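Local coordinates for ornithine aminotransferase (Plasmodium falciparum, PDB 3LG0), which catalyses the pyridoxal-phosphate-dependent transfer of the delta-amino group of ornithine to 2-oxoglutarate, yielding glutamate semialdehyde and glutamate, at residues I133-F147 / P192-A206. Numbering follows the deposited sequence.
Sequences IPENSAKIIVCNNNF and PNVCAFIVEPVQGEA
K139 and I141 pair with V194 and F197, so two residues of strand 139-143 advance past three of strand 194-199, and the extra residue makes a beta bulge in a parallel pair. The bonds locate it: K139 brackets V194, with K139 N 2.7 Å from N193 O and C195 N 2.9 Å from K139 O, whereas I141 brackets F197, with I141 N 2.9 Å from A196 O and I141 O accepting I198 N. C195 bends the strand here with a nearly helical backbone conformation, and its SG lies against I140 CG1.

Beyond the bulge, F197 CG stands anti to the backbone N (chi1 177°), which carries the ring across to I141, where F197 CD1 lies 3.4 Å from I141 CG2. C143 SG meets the same ring at its edge, 5.0 Å from the centroid and 77° off the normal, while V199 CB lies above one face, offset toward the rim. The longer branch of I141 touches V194 CG1 through its CD1, and L185 of helix 182-189 packs on both I141 and F197. On the opposite sheet face, I140 CG2 meets I198 CD1, and the F147 ring reaches I198 CG2 obliquely.

Past the strand ends, N146 bridges to the loop after strand 194-199. Its OD1 accepts A206 N in plane, on a lone pair, at 3.3 Å. N146 ND2 is directed at E200 OE2 in a bent bond modelled too short, so its detail is doubtful. G204 N reaches E200 OE2 at 3.2 Å, almost straight (174°), from above the carboxylate plane.

E200, the first residue after strand 194-199, has its side chain about 9 Å from that of K262, probably the cofactor lysine, with no cofactor attached here. Adjacent parallel strands delivering loops toward the cofactor site are characteristic of the large-domain sheet of fold-type I pyridoxal-phosphate enzymes.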
# COMPACT_ATOMS: atom_id res chain seq x y z
N ILE A 133 0.65 -30.24 7.59
CA ILE A 133 -0.80 -30.17 7.69
C ILE A 133 -1.44 -30.53 6.35
O ILE A 133 -0.92 -30.16 5.30
CB ILE A 133 -1.26 -28.78 8.17
CG1 ILE A 133 -0.80 -28.55 9.61
CG2 ILE A 133 -2.78 -28.63 8.07
CD1 ILE A 133 -1.14 -27.20 10.17
N PRO A 134 -2.55 -31.28 6.39
CA PRO A 134 -3.28 -31.67 5.17
C PRO A 134 -3.62 -30.45 4.33
O PRO A 134 -3.80 -29.37 4.89
CB PRO A 134 -4.55 -32.31 5.71
CG PRO A 134 -4.14 -32.88 7.03
CD PRO A 134 -3.13 -31.91 7.60
N GLU A 135 -3.72 -30.64 3.02
CA GLU A 135 -3.89 -29.52 2.10
C GLU A 135 -5.19 -28.75 2.31
O GLU A 135 -6.22 -29.32 2.68
CB GLU A 135 -3.79 -30.01 0.65
CG GLU A 135 -2.48 -30.71 0.34
CD GLU A 135 -2.46 -31.34 -1.04
OE1 GLU A 135 -3.54 -31.52 -1.64
OE2 GLU A 135 -1.35 -31.67 -1.52
N ASN A 136 -5.12 -27.44 2.08
CA ASN A 136 -6.29 -26.55 2.10
C ASN A 136 -7.01 -26.44 3.44
O ASN A 136 -8.10 -25.89 3.52
CB ASN A 136 -7.27 -26.96 0.99
CG ASN A 136 -6.87 -26.41 -0.37
OD1 ASN A 136 -6.47 -25.24 -0.49
ND2 ASN A 136 -6.96 -27.24 -1.40
N SER A 137 -6.37 -26.95 4.49
CA SER A 137 -7.02 -27.00 5.79
C SER A 137 -6.17 -26.44 6.93
O SER A 137 -6.46 -26.68 8.11
CB SER A 137 -7.45 -28.43 6.12
OG SER A 137 -6.32 -29.24 6.38
N ALA A 138 -5.12 -25.70 6.61
CA ALA A 138 -4.33 -25.05 7.64
C ALA A 138 -5.19 -23.98 8.31
O ALA A 138 -5.79 -23.13 7.65
CB ALA A 138 -3.06 -24.45 7.07
N LYS A 139 -5.25 -24.04 9.63
CA LYS A 139 -6.08 -23.12 10.38
C LYS A 139 -5.24 -22.12 11.16
O LYS A 139 -4.20 -22.48 11.71
CB LYS A 139 -6.99 -23.89 11.34
CG LYS A 139 -8.13 -24.61 10.66
CD LYS A 139 -8.91 -25.47 11.64
CE LYS A 139 -10.05 -26.20 10.94
NZ LYS A 139 -9.59 -27.01 9.77
N ILE A 140 -5.69 -20.87 11.19
CA ILE A 140 -5.03 -19.84 11.98
C ILE A 140 -5.96 -19.38 13.10
O ILE A 140 -7.14 -19.11 12.89
CB ILE A 140 -4.65 -18.60 11.13
CG1 ILE A 140 -3.68 -18.98 10.01
CG2 ILE A 140 -4.05 -17.50 12.02
CD1 ILE A 140 -3.54 -17.88 8.94
N ILE A 141 -5.41 -19.28 14.30
CA ILE A 141 -6.17 -18.79 15.42
C ILE A 141 -5.96 -17.28 15.58
O ILE A 141 -4.83 -16.81 15.55
CB ILE A 141 -5.73 -19.51 16.71
CG1 ILE A 141 -6.01 -21.01 16.60
CG2 ILE A 141 -6.42 -18.90 17.93
CD1 ILE A 141 -5.31 -21.84 17.66
N VAL A 142 -7.05 -16.54 15.72
CA VAL A 142 -6.96 -15.12 16.04
C VAL A 142 -7.84 -14.78 17.21
O VAL A 142 -8.68 -15.58 17.62
CB VAL A 142 -7.38 -14.26 14.85
CG1 VAL A 142 -6.32 -14.32 13.77
CG2 VAL A 142 -8.74 -14.74 14.32
N CYS A 143 -7.66 -13.59 17.77
CA CYS A 143 -8.50 -13.18 18.87
C CYS A 143 -9.79 -12.52 18.43
O CYS A 143 -9.88 -11.99 17.32
CB CYS A 143 -7.76 -12.31 19.85
SG CYS A 143 -6.56 -13.27 20.72
N ASN A 144 -10.76 -12.53 19.33
CA ASN A 144 -12.16 -12.32 18.99
C ASN A 144 -12.56 -10.92 18.54
O ASN A 144 -13.11 -10.74 17.45
CB ASN A 144 -13.04 -12.77 20.16
CG ASN A 144 -14.16 -13.68 19.71
OD1 ASN A 144 -14.74 -13.49 18.65
ND2 ASN A 144 -14.45 -14.69 20.52
N ASN A 145 -12.31 -9.92 19.37
CA ASN A 145 -12.88 -8.59 19.13
C ASN A 145 -11.98 -7.69 18.32
O ASN A 145 -12.39 -6.63 17.85
CB ASN A 145 -13.24 -7.91 20.45
CG ASN A 145 -14.53 -8.44 21.06
OD1 ASN A 145 -15.40 -8.93 20.35
ND2 ASN A 145 -14.65 -8.34 22.38
N ASN A 146 -10.74 -8.12 18.16
CA ASN A 146 -9.74 -7.24 17.60
C ASN A 146 -9.16 -7.75 16.28
O ASN A 146 -9.37 -7.14 15.23
CB ASN A 146 -8.63 -7.03 18.63
CG ASN A 146 -7.52 -6.16 18.12
OD1 ASN A 146 -7.55 -4.94 18.31
ND2 ASN A 146 -6.53 -6.78 17.47
N PHE A 147 -8.43 -8.86 16.34
CA PHE A 147 -7.81 -9.39 15.13
C PHE A 147 -8.55 -10.64 14.66
O PHE A 147 -8.55 -10.95 13.47
CB PHE A 147 -6.32 -9.69 15.36
CG PHE A 147 -5.46 -9.50 14.13
CD1 PHE A 147 -5.12 -8.22 13.69
CD2 PHE A 147 -5.00 -10.59 13.40
CE1 PHE A 147 -4.34 -8.04 12.55
CE2 PHE A 147 -4.22 -10.42 12.27
CZ PHE A 147 -3.89 -9.14 11.84
N PRO A 192 -4.92 -30.37 15.29
CA PRO A 192 -3.62 -30.62 14.65
C PRO A 192 -3.44 -29.78 13.40
O PRO A 192 -2.32 -29.62 12.92
CB PRO A 192 -3.72 -32.11 14.27
CG PRO A 192 -5.21 -32.35 14.14
CD PRO A 192 -5.76 -31.58 15.30
N ASN A 193 -4.54 -29.24 12.87
CA ASN A 193 -4.49 -28.45 11.65
C ASN A 193 -4.21 -26.96 11.88
O ASN A 193 -4.29 -26.15 10.96
CB ASN A 193 -5.79 -28.61 10.87
CG ASN A 193 -6.06 -30.04 10.49
OD1 ASN A 193 -5.14 -30.77 10.13
ND2 ASN A 193 -7.32 -30.45 10.58
N VAL A 194 -3.86 -26.61 13.11
CA VAL A 194 -3.52 -25.23 13.42
C VAL A 194 -2.05 -24.99 13.11
O VAL A 194 -1.19 -25.77 13.53
CB VAL A 194 -3.81 -24.92 14.91
CG1 VAL A 194 -3.30 -23.54 15.28
CG2 VAL A 194 -5.30 -25.04 15.17
N CYS A 195 -1.77 -23.93 12.36
CA CYS A 195 -0.39 -23.61 11.99
C CYS A 195 0.15 -22.40 12.77
O CYS A 195 1.36 -22.27 12.99
CB CYS A 195 -0.28 -23.36 10.48
SG CYS A 195 -1.34 -22.00 9.89
N ALA A 196 -0.76 -21.51 13.18
CA ALA A 196 -0.33 -20.28 13.84
C ALA A 196 -1.39 -19.64 14.73
O ALA A 196 -2.59 -19.83 14.54
CB ALA A 196 0.17 -19.25 12.80
N PHE A 197 -0.90 -18.87 15.68
CA PHE A 197 -1.72 -17.99 16.50
C PHE A 197 -1.21 -16.57 16.27
O PHE A 197 -0.07 -16.24 16.60
CB PHE A 197 -1.58 -18.37 17.97
CG PHE A 197 -2.34 -17.48 18.92
CD1 PHE A 197 -3.64 -17.11 18.65
CD2 PHE A 197 -1.75 -17.03 20.09
CE1 PHE A 197 -4.34 -16.29 19.53
CE2 PHE A 197 -2.44 -16.21 20.97
CZ PHE A 197 -3.75 -15.85 20.69
N ILE A 198 -2.06 -15.72 15.68
CA ILE A 198 -1.68 -14.33 15.42
C ILE A 198 -2.39 -13.40 16.39
O ILE A 198 -3.62 -13.42 16.51
CB ILE A 198 -1.94 -13.94 13.96
CG1 ILE A 198 -1.27 -14.96 13.03
CG2 ILE A 198 -1.42 -12.54 13.70
CD1 ILE A 198 -1.54 -14.79 11.56
N VAL A 199 -1.61 -12.63 17.12
CA VAL A 199 -2.14 -11.90 18.27
C VAL A 199 -1.37 -10.59 18.50
O VAL A 199 -0.17 -10.51 18.21
CB VAL A 199 -2.06 -12.77 19.54
CG1 VAL A 199 -0.62 -12.97 19.91
CG2 VAL A 199 -2.83 -12.14 20.69
N GLU A 200 -2.07 -9.60 19.04
CA GLU A 200 -1.52 -8.29 19.36
C GLU A 200 -1.11 -8.22 20.84
O GLU A 200 -1.86 -8.65 21.70
CB GLU A 200 -2.59 -7.22 19.14
CG GLU A 200 -2.64 -6.58 17.76
CD GLU A 200 -3.32 -5.21 17.81
OE1 GLU A 200 -2.62 -4.15 17.84
OE2 GLU A 200 -4.57 -5.21 17.86
N PRO A 201 0.08 -7.66 21.13
CA PRO A 201 0.59 -7.53 22.51
C PRO A 201 -0.35 -6.70 23.39
O PRO A 201 -0.48 -6.98 24.59
CB PRO A 201 1.94 -6.85 22.33
CG PRO A 201 2.36 -7.21 20.95
CD PRO A 201 1.09 -7.24 20.13
N VAL A 202 -0.95 -5.67 22.80
CA VAL A 202 -2.17 -5.07 23.36
C VAL A 202 -3.17 -4.79 22.24
O VAL A 202 -2.80 -4.35 21.15
CB VAL A 202 -1.92 -3.85 24.30
CG1 VAL A 202 -0.43 -3.49 24.40
CG2 VAL A 202 -2.79 -2.64 23.91
N GLN A 203 -4.43 -5.12 22.49
CA GLN A 203 -5.46 -5.00 21.47
C GLN A 203 -5.79 -3.54 21.21
O GLN A 203 -6.18 -2.83 22.12
CB GLN A 203 -6.72 -5.76 21.87
CG GLN A 203 -6.61 -7.27 21.69
CD GLN A 203 -7.96 -7.93 21.74
OE1 GLN A 203 -8.81 -7.59 22.58
NE2 GLN A 203 -8.19 -8.87 20.84
N GLY A 204 -5.61 -3.11 19.97
CA GLY A 204 -5.81 -1.71 19.61
C GLY A 204 -7.25 -1.41 19.27
O GLY A 204 -7.94 -0.67 19.98
N GLU A 205 -7.71 -2.00 18.18
CA GLU A 205 -9.06 -1.79 17.68
C GLU A 205 -10.15 -2.14 18.71
O GLU A 205 -11.25 -1.57 18.66
CB GLU A 205 -9.28 -2.55 16.37
CG GLU A 205 -10.65 -2.30 15.71
CD GLU A 205 -10.87 -0.84 15.31
OE1 GLU A 205 -12.04 -0.46 15.07
OE2 GLU A 205 -9.89 -0.06 15.25
N ALA A 206 -9.86 -3.05 19.63
CA ALA A 206 -10.85 -3.42 20.64
C ALA A 206 -10.98 -2.35 21.72
O ALA A 206 -11.86 -2.43 22.57
CB ALA A 206 -10.53 -4.77 21.26